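Local coordinates for peptidoglycan glycosyltransferase (Eggerthella lenta, PDB 4MNR), which belongs to the penicillin-binding protein family and carries a domain of the beta-lactamase fold, an antiparallel sheet packed among helices, at residues Val173-Ala176 and Ala177-Tyr181; Ser185-Lys188 and Ile189-Leu192; Gln364-Ser367 and Lys368-Gly372; Val321-Met324 and Ala325-Thr329. All coordinates share one frame; numbering follows the deposited sequence. Where two conformers were deposited one is given.

Interaction 1 (Val173-Ala176 and Ala177-Tyr181)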
loop_
_atom_site.group_PDB
_atom_site.type_symbol
_atom_site.label_atom_id
_atom_site.label_comp_id
_atom_site.label_asym_id
_atom_site.label_seq_id
_atom_site.Cartn_x
_atom_site.Cartn_y
_atom_site.Cartn_z
ATOM N N VAL A 173 -5.273 -15.175 2.198
ATOM C CA VAL A 173 -5.699 -13.787 2.344
ATOM C C VAL A 173 -4.868 -12.862 1.466
ATOM O O VAL A 173 -3.642 -12.912 1.489
ATOM C CB VAL A 173 -5.632 -13.320 3.811
ATOM C CG1 VAL A 173 -5.948 -11.829 3.922
ATOM C CG2 VAL A 173 -6.583 -14.140 4.679
ATOM N N ASP A 174 -5.546 -12.032 0.678
ATOM C CA ASP A 174 -4.876 -10.989 -0.104
ATOM C C ASP A 174 -4.579 -9.819 0.824
ATOM O O ASP A 174 -5.466 -9.040 1.169
ATOM C CB ASP A 174 -5.781 -10.537 -1.262
ATOM C CG ASP A 174 -5.142 -9.460 -2.148
ATOM O OD1 ASP A 174 -4.272 -8.697 -1.682
ATOM O OD2 ASP A 174 -5.524 -9.378 -3.334
ATOM N N ARG A 175 -3.333 -9.697 1.248
ATOM C CA ARG A 175 -2.982 -8.634 2.174
ATOM C C ARG A 175 -2.606 -7.332 1.500
ATOM O O ARG A 175 -2.609 -6.285 2.142
ATOM C CB ARG A 175 -1.836 -9.077 3.081
ATOM C CG ARG A 175 -2.276 -10.091 4.143
ATOM C CD ARG A 175 -1.079 -10.551 4.978
ATOM N NE ARG A 175 -1.526 -11.160 6.227
ATOM C CZ ARG A 175 -1.947 -12.416 6.344
ATOM N NH1 ARG A 175 -1.953 -13.226 5.295
ATOM N NH2 ARG A 175 -2.362 -12.858 7.522
ATOM N N ALA A 176 -2.239 -7.390 0.225
ATOM C CA ALA A 176 -1.768 -6.195 -0.479
ATOM C C ALA A 176 -2.876 -5.263 -0.938
ATOM O O ALA A 176 -2.714 -4.032 -0.925
ATOM C CB ALA A 176 -0.877 -6.594 -1.671
ATOM N N ALA A 177 -3.977 -5.844 -1.393
ATOM C CA ALA A 177 -5.104 -5.065 -1.880
ATOM C C ALA A 177 -6.332 -5.285 -1.015
ATOM O O ALA A 177 -7.182 -4.406 -0.917
ATOM C CB ALA A 177 -5.418 -5.433 -3.313
ATOM N N GLY A 178 -6.421 -6.460 -0.402
ATOM C CA GLY A 178 -7.681 -6.940 0.158
ATOM C C GLY A 178 -7.928 -6.786 1.647
ATOM O O GLY A 178 -8.974 -7.213 2.140
ATOM N N SER A 179 -6.983 -6.166 2.350
ATOM C CA SER A 179 -6.994 -6.094 3.815
ATOM C C SER A 179 -6.784 -4.672 4.347
ATOM O O SER A 179 -5.892 -3.967 3.886
ATOM C CB SER A 179 -5.885 -6.998 4.368
ATOM O OG SER A 179 -6.138 -8.355 4.047
ATOM N N LEU A 180 -7.571 -4.266 5.347
ATOM C CA LEU A 180 -7.356 -2.964 5.992
ATOM C C LEU A 180 -6.381 -3.060 7.153
ATOM O O LEU A 180 -6.484 -3.960 7.990
ATOM C CB LEU A 180 -8.664 -2.374 6.519
ATOM C CG LEU A 180 -9.666 -1.928 5.461
ATOM C CD1 LEU A 180 -10.942 -1.430 6.148
ATOM C CD2 LEU A 180 -9.063 -0.853 4.581
ATOM N N TYR A 181 -5.479 -2.098 7.228
ATOM C CA TYR A 181 -4.506 -2.012 8.316
ATOM C C TYR A 181 -4.548 -0.624 8.947
ATOM O O TYR A 181 -4.893 0.350 8.287
ATOM C CB TYR A 181 -3.090 -2.189 7.768
ATOM C CG TYR A 181 -2.690 -3.586 7.323
ATOM C CD1 TYR A 181 -2.149 -4.485 8.232
ATOM C CD2 TYR A 181 -2.817 -3.985 6.001
ATOM C CE1 TYR A 181 -1.762 -5.752 7.842
ATOM C CE2 TYR A 181 -2.442 -5.256 5.604
ATOM C CZ TYR A 181 -1.908 -6.129 6.527
ATOM O OH TYR A 181 -1.513 -7.399 6.153
HETATM O O HOH W 1 -4.126 -4.111 1.840
#
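Ala177 meets the carboxylate of Asp174 through its backbone: its N-H points almost straight at Asp174 OD1 (N to OD1 2.9 Å, 171°), coming in from above the carboxylate plane. Asp174 suits the place because its short side chain, with CG anti to the backbone N (chi1 -179°), curls forward along the chain to hold the turn. At Gly178 the backbone N makes two weak bonds, one to Asp174 O (3.2 Å) and a longer one to OD1; glycine fits because a side chain would start right against Asp174 O. Ser179 then reaches back with its hydroxyl, which donates to Asp174 O (OG to O 3.0 Å) from above the carbonyl plane, while Val173 CG1 covers the same OG at 3.5 Å. A water donates to both Arg175 O and Ser179 O. Tyr181 closes the contact: its ring has Arg175 O at the edge, in plane, and its OH lies against Arg175 CD (3.4 Å). Both polar ends converge on Glu432, Arg175 NE by a salt bridge and Tyr181 OH by a hydrogen bond, and Arg175 also bonds Ser170. One straight bond to Asp174 OD1, the Ser179 hydroxyl on Asp174 O and the water bridge together hold the bend.

Interaction 2 (Ser185-Lys188 and Ile189-Leu192)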
loop_
_atom_site.group_PDB
_atom_site.type_symbol
_atom_site.label_atom_id
_atom_site.label_comp_id
_atom_site.label_asym_id
_atom_site.label_seq_id
_atom_site.Cartn_x
_atom_site.Cartn_y
_atom_site.Cartn_z
ATOM N N SER A 185 2.279 5.738 11.864
ATOM C CA SER A 185 2.942 6.988 11.542
ATOM C C SER A 185 3.205 7.223 10.040
ATOM O O SER A 185 3.584 8.320 9.644
ATOM C CB SER A 185 4.214 7.135 12.393
ATOM O OG SER A 185 4.902 5.896 12.474
ATOM N N THR A 186 2.967 6.215 9.198
ATOM C CA THR A 186 3.024 6.414 7.753
ATOM C C THR A 186 1.977 7.432 7.282
ATOM O O THR A 186 2.178 8.183 6.328
ATOM C CB THR A 186 2.815 5.091 6.996
ATOM O OG1 THR A 186 2.536 4.049 7.938
ATOM C CG2 THR A 186 4.085 4.728 6.289
ATOM N N PHE A 187 0.851 7.464 7.982
ATOM C CA PHE A 187 -0.239 8.382 7.674
ATOM C C PHE A 187 0.147 9.843 7.915
ATOM O O PHE A 187 -0.537 10.758 7.453
ATOM C CB PHE A 187 -1.461 8.009 8.533
ATOM C CG PHE A 187 -2.694 8.818 8.254
ATOM C CD1 PHE A 187 -3.527 8.518 7.177
ATOM C CD2 PHE A 187 -3.060 9.838 9.107
ATOM C CE1 PHE A 187 -4.673 9.258 6.932
ATOM C CE2 PHE A 187 -4.208 10.595 8.868
ATOM C CZ PHE A 187 -5.017 10.297 7.776
ATOM N N LYS A 188 1.229 10.070 8.657
ATOM C CA LYS A 188 1.681 11.442 8.875
ATOM C C LYS A 188 1.989 12.146 7.546
ATOM O O LYS A 188 1.974 13.374 7.480
ATOM C CB LYS A 188 2.882 11.485 9.831
ATOM C CG LYS A 188 2.514 11.110 11.260
ATOM C CD LYS A 188 3.728 11.001 12.166
ATOM C CE LYS A 188 3.284 10.528 13.569
ATOM N NZ LYS A 188 4.449 10.129 14.374
ATOM N N ILE A 189 2.233 11.382 6.488
ATOM C CA ILE A 189 2.380 11.993 5.163
ATOM C C ILE A 189 1.107 12.782 4.823
ATOM O O ILE A 189 1.166 13.922 4.350
ATOM C CB ILE A 189 2.599 10.935 4.068
ATOM C CG1 ILE A 189 3.926 10.194 4.272
ATOM C CG2 ILE A 189 2.551 11.594 2.691
ATOM C CD1 ILE A 189 4.103 9.027 3.322
ATOM N N VAL A 190 -0.053 12.182 5.094
ATOM C CA VAL A 190 -1.343 12.843 4.846
ATOM C C VAL A 190 -1.565 14.059 5.747
ATOM O O VAL A 190 -1.935 15.133 5.268
ATOM C CB VAL A 190 -2.537 11.868 4.999
ATOM C CG1 VAL A 190 -3.871 12.599 4.798
ATOM C CG2 VAL A 190 -2.411 10.733 4.004
ATOM N N THR A 191 -1.332 13.889 7.045
ATOM C CA THR A 191 -1.468 14.990 7.990
ATOM C C THR A 191 -0.573 16.178 7.641
ATOM O O THR A 191 -1.038 17.315 7.599
ATOM C CB THR A 191 -1.189 14.516 9.410
ATOM O OG1 THR A 191 -1.994 13.360 9.658
ATOM C CG2 THR A 191 -1.560 15.599 10.428
ATOM N N LEU A 192 0.699 15.898 7.378
ATOM C CA LEU A 192 1.664 16.938 6.992
ATOM C C LEU A 192 1.255 17.634 5.703
ATOM O O LEU A 192 1.250 18.867 5.612
ATOM C CB LEU A 192 3.040 16.308 6.807
ATOM C CG LEU A 192 4.131 17.283 6.361
ATOM C CD1 LEU A 192 4.340 18.377 7.413
ATOM C CD2 LEU A 192 5.419 16.524 6.079
#
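Phe187 lays one face of its ring against Val190, one helical turn on. Val190 CB stands 4.0 Å from the ring centroid and 16° off the normal, a CH-pi contact offset toward the rim, and CG1 reaches CZ at 3.9 Å. The ring gets there because CG is anti to the backbone N (chi1 -176°), which swings it forward toward the helix. A beta-branched valine fits, since its compact, stiff side chain offers a broad apolar patch to the ring. Thr191 crosses the Phe187 side chain at about a right angle and brings OG1 to 3.6 Å from CE2, while that hydroxyl bonds Ala298 O. On another side of the turn Ile189 sets CG1 beside Thr186 O at 3.4 Å. Beneath these side chains the backbone passes from 3-10 to alpha pairing: Ile189 N donates to Thr186 O, Thr191 N to Phe187 O, and Leu192 N to Lys188 O. Further out, Phe266 meets the Phe187 ring edge-to-face, and the extended Lys188 chain carries NZ to Ser240 OG and Asn242 OD1. Ser185 to Lys188 reads as the SxxK motif of the penicillin-binding proteins, set at the start of helix 188-197, with Ser240 and Asn242 in the SxN motif and neighbouring Lys400 in the KTG motif, the three signatures that meet in the active-site cleft of this fold.

Interaction 3 (Gln364-Ser367 and Lys368-Gly372)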
loop_
_atom_site.group_PDB
_atom_site.type_symbol
_atom_site.label_atom_id
_atom_site.label_comp_id
_atom_site.label_asym_id
_atom_site.label_seq_id
_atom_site.Cartn_x
_atom_site.Cartn_y
_atom_site.Cartn_z
ATOM N N GLN A 364 -6.532 14.644 -7.678
ATOM C CA GLN A 364 -5.467 15.550 -7.252
ATOM C C GLN A 364 -5.511 15.666 -5.731
ATOM O O GLN A 364 -6.420 16.302 -5.193
ATOM C CB GLN A 364 -5.674 16.938 -7.868
ATOM C CG GLN A 364 -4.584 17.937 -7.500
ATOM C CD GLN A 364 -3.528 18.086 -8.585
ATOM O OE1 GLN A 364 -3.837 18.013 -9.776
ATOM N NE2 GLN A 364 -2.275 18.298 -8.178
ATOM N N ALA A 365 -4.553 15.056 -5.033
ATOM C CA ALA A 365 -4.557 15.093 -3.567
ATOM C C ALA A 365 -4.163 16.459 -3.014
ATOM O O ALA A 365 -4.870 17.025 -2.183
ATOM C CB ALA A 365 -3.653 13.997 -2.975
ATOM N N VAL A 366 -3.027 16.974 -3.474
ATOM C CA VAL A 366 -2.521 18.281 -3.051
ATOM C C VAL A 366 -1.882 18.962 -4.259
ATOM O O VAL A 366 -1.738 18.344 -5.311
ATOM C CB VAL A 366 -1.448 18.168 -1.934
ATOM C CG1 VAL A 366 -2.061 17.692 -0.612
ATOM C CG2 VAL A 366 -0.307 17.258 -2.371
ATOM N N SER A 367 -1.505 20.227 -4.109
ATOM C CA SER A 367 -0.845 20.951 -5.201
ATOM C C SER A 367 0.569 20.438 -5.454
ATOM O O SER A 367 1.181 19.796 -4.596
ATOM C CB SER A 367 -0.771 22.447 -4.898
ATOM O OG SER A 367 0.169 22.695 -3.868
ATOM N N LYS A 368 1.085 20.735 -6.645
ATOM C CA LYS A 368 2.457 20.386 -6.971
ATOM C C LYS A 368 3.439 21.004 -5.969
ATOM O O LYS A 368 4.384 20.344 -5.525
ATOM C CB LYS A 368 2.812 20.810 -8.401
ATOM C CG LYS A 368 4.250 20.501 -8.767
ATOM C CD LYS A 368 4.546 20.836 -10.238
ATOM C CE LYS A 368 5.942 20.374 -10.642
ATOM N NZ LYS A 368 7.000 20.890 -9.730
ATOM N N THR A 369 3.199 22.258 -5.593
ATOM C CA THR A 369 4.054 22.910 -4.604
ATOM C C THR A 369 4.030 22.168 -3.270
ATOM O O THR A 369 5.078 21.939 -2.651
ATOM C CB THR A 369 3.649 24.379 -4.395
ATOM O OG1 THR A 369 3.824 25.095 -5.623
ATOM C CG2 THR A 369 4.507 25.038 -3.316
ATOM N N THR A 370 2.837 21.784 -2.827
ATOM C CA THR A 370 2.727 21.071 -1.560
ATOM C C THR A 370 3.434 19.719 -1.616
ATOM O O THR A 370 4.183 19.360 -0.701
ATOM C CB THR A 370 1.262 20.854 -1.182
ATOM O OG1 THR A 370 0.656 22.124 -0.930
ATOM C CG2 THR A 370 1.163 19.984 0.062
ATOM N N ALA A 371 3.218 18.982 -2.705
ATOM C CA ALA A 371 3.848 17.674 -2.871
ATOM C C ALA A 371 5.365 17.800 -2.777
ATOM O O ALA A 371 6.019 16.991 -2.137
ATOM C CB ALA A 371 3.468 17.057 -4.216
ATOM N N GLY A 372 5.916 18.824 -3.425
ATOM C CA GLY A 372 7.351 19.030 -3.418
ATOM C C GLY A 372 7.876 19.356 -2.032
ATOM O O GLY A 372 8.963 18.921 -1.660
#
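Val366 and Thr370 cross at about a right angle, with Val366 CB 3.8 Å from Thr370 CG2. Thr370 sends this methyl toward the valine and its OG1 toward Ser367, a division that suits a threonine at a boundary between apolar and polar neighbours. The second orientation that matters is that of Ser367, the N-cap of helix 368-384. Its OG sits between its own backbone N and carbonyl carbon (chi1 71°), which turns it over the helix start to accept from Thr370 N (N to OG 3.0 Å, 161°). Serine is apt here: its short hydroxyl can reach an amide of the first turn. Behind the cap, Ser367 O takes the first regular helical bond, from Ala371 N at 2.9 Å. Gln364 lies alongside the approach to the helix and donates through NE2 to Val366 O (2.9 Å), with the acceptor in its amide plane. Glu197 of helix 188-197 bonds both Ser367 N and Thr370 OG1, and Val366 packs on that helix. The first turn is therefore capped by a serine and backed by a carboxylate, whose negative charge would probably be stabilised by the amino end of the helix.

Interaction 4 (Val321-Met324 and Ala325-Thr329)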
loop_
_atom_site.group_PDB
_atom_site.type_symbol
_atom_site.label_atom_id
_atom_site.label_comp_id
_atom_site.label_asym_id
_atom_site.label_seq_id
_atom_site.Cartn_x
_atom_site.Cartn_y
_atom_site.Cartn_z
ATOM N N VAL A 321 -2.720 -1.603 1.801
ATOM C CA VAL A 321 -1.341 -1.307 1.421
ATOM C C VAL A 321 -1.340 -0.566 0.079
ATOM O O VAL A 321 -0.546 0.353 -0.147
ATOM C CB VAL A 321 -0.497 -2.591 1.371
ATOM C CG1 VAL A 321 0.952 -2.271 0.981
ATOM C CG2 VAL A 321 -0.559 -3.278 2.733
ATOM N N LEU A 322 -2.272 -0.939 -0.796
ATOM C CA LEU A 322 -2.449 -0.236 -2.066
ATOM C C LEU A 322 -2.746 1.246 -1.846
ATOM O O LEU A 322 -2.149 2.105 -2.512
ATOM C CB LEU A 322 -3.580 -0.890 -2.870
ATOM C CG LEU A 322 -3.954 -0.209 -4.182
ATOM C CD1 LEU A 322 -2.753 -0.122 -5.140
ATOM C CD2 LEU A 322 -5.122 -0.932 -4.853
ATOM N N GLU A 323 -3.633 1.550 -0.893
ATOM C CA GLU A 323 -3.948 2.939 -0.578
ATOM C C GLU A 323 -2.701 3.679 -0.091
ATOM O O GLU A 323 -2.459 4.815 -0.491
ATOM C CB GLU A 323 -5.054 3.043 0.474
ATOM C CG GLU A 323 -5.210 4.436 1.087
ATOM C CD GLU A 323 -5.665 5.505 0.086
ATOM O OE1 GLU A 323 -6.441 5.194 -0.843
ATOM O OE2 GLU A 323 -5.239 6.672 0.233
HETATM N N MSE A 324 -1.905 3.045 0.761
HETATM C CA MSE A 324 -0.695 3.720 1.232
HETATM C C MSE A 324 0.327 3.937 0.123
HETATM O O MSE A 324 1.044 4.927 0.118
HETATM C CB MSE A 324 -0.078 3.008 2.452
HETATM C CG MSE A 324 -1.012 2.964 3.649
HETATM SE SE MSE A 324 -1.823 4.698 4.087
HETATM C CE MSE A 324 -0.194 5.735 4.377
ATOM N N ALA A 325 0.380 3.028 -0.843
ATOM C CA ALA A 325 1.224 3.238 -2.000
ATOM C C ALA A 325 0.698 4.421 -2.806
ATOM O O ALA A 325 1.478 5.234 -3.281
ATOM C CB ALA A 325 1.295 1.975 -2.856
HETATM N N MSE A 326 -0.623 4.523 -2.930
HETATM C CA MSE A 326 -1.230 5.672 -3.607
HETATM C C MSE A 326 -0.911 6.991 -2.907
HETATM O O MSE A 326 -0.704 8.014 -3.559
HETATM C CB MSE A 326 -2.740 5.486 -3.758
HETATM C CG MSE A 326 -3.060 4.302 -4.692
HETATM SE SE MSE A 326 -4.942 3.815 -4.611
HETATM C CE MSE A 326 -5.652 5.539 -4.992
ATOM N N VAL A 327 -0.870 6.972 -1.577
ATOM C CA VAL A 327 -0.456 8.164 -0.839
ATOM C C VAL A 327 0.963 8.552 -1.246
ATOM O O VAL A 327 1.257 9.714 -1.508
ATOM C CB VAL A 327 -0.545 7.942 0.693
ATOM C CG1 VAL A 327 0.187 9.057 1.426
ATOM C CG2 VAL A 327 -1.990 7.886 1.134
ATOM N N GLY A 328 1.842 7.560 -1.325
ATOM C CA GLY A 328 3.188 7.783 -1.805
ATOM C C GLY A 328 3.243 8.327 -3.226
ATOM O O GLY A 328 4.048 9.213 -3.532
ATOM N N THR A 329 2.403 7.796 -4.109
ATOM C CA THR A 329 2.442 8.275 -5.490
ATOM C C THR A 329 1.986 9.734 -5.592
ATOM O O THR A 329 2.469 10.449 -6.452
ATOM C CB THR A 329 1.664 7.392 -6.502
ATOM O OG1 THR A 329 0.257 7.426 -6.222
ATOM C CG2 THR A 329 2.182 5.955 -6.468
#
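Leu322 overlaps Met326 across one turn of helix 321-332, its CG 4.2 Å from the SE atom of that residue, which like Met324 is present as selenomethionine. The two side chains run at a slant to each other, and Met326 first passes close over the backbone, CG lying 3.2 Å from Leu322 O. On a neighbouring strip Glu323 bends at chi2 (65°), which folds its carboxylate forward along the helix until OE2 rests 3.6 Å from Val327 CG2. Met324, bent at both chi2 and chi3, also approaches that methyl, but loosely, with CE 4.3 Å away. Flexible, unbranched chains such as these selenoethers, standing for methionine thioethers, suit such places, since they can be bent to fit the surroundings, whereas Ala325 is small enough for the helix to lie close to Val133 and Met135 of strand 130-135 and Ala428 of strand 425-431. The core of the helix is regular: Ala325 N, Met326 N, Val327 N and Gly328 N each donate to the carbonyl four residues earlier. Thr329 OG1 adds a bond to Met326 O at 2.9 Å, a common way for a threonine to place its hydroxyl within a buried helix. Glu323 is the odd member: its OE1 is buried with no partner in the model, which may favour the protonated form.

Overall arrangement
All four contacts are local and follow in series, so none nests in or crosses another, and each closes only a turn of chain. From the N terminus, interaction 1 shapes the loop between helix 156-165 and helix 188-197, packed on strands 130-135 and 142-148; interaction 2 spans the 3-10 lead-in and first turn of helix 188-197. Interaction 4 comes next, on central helix 321-332, and joins interactions 1 and 2: its Leu322 N probably bonds Ala176 O, and its Val327 packs on Ile189 and Val190. Interaction 3, last in sequence, starts helix 368-384 and touches none of the rest, though Val366 leans on helix 188-197 beyond interaction 2.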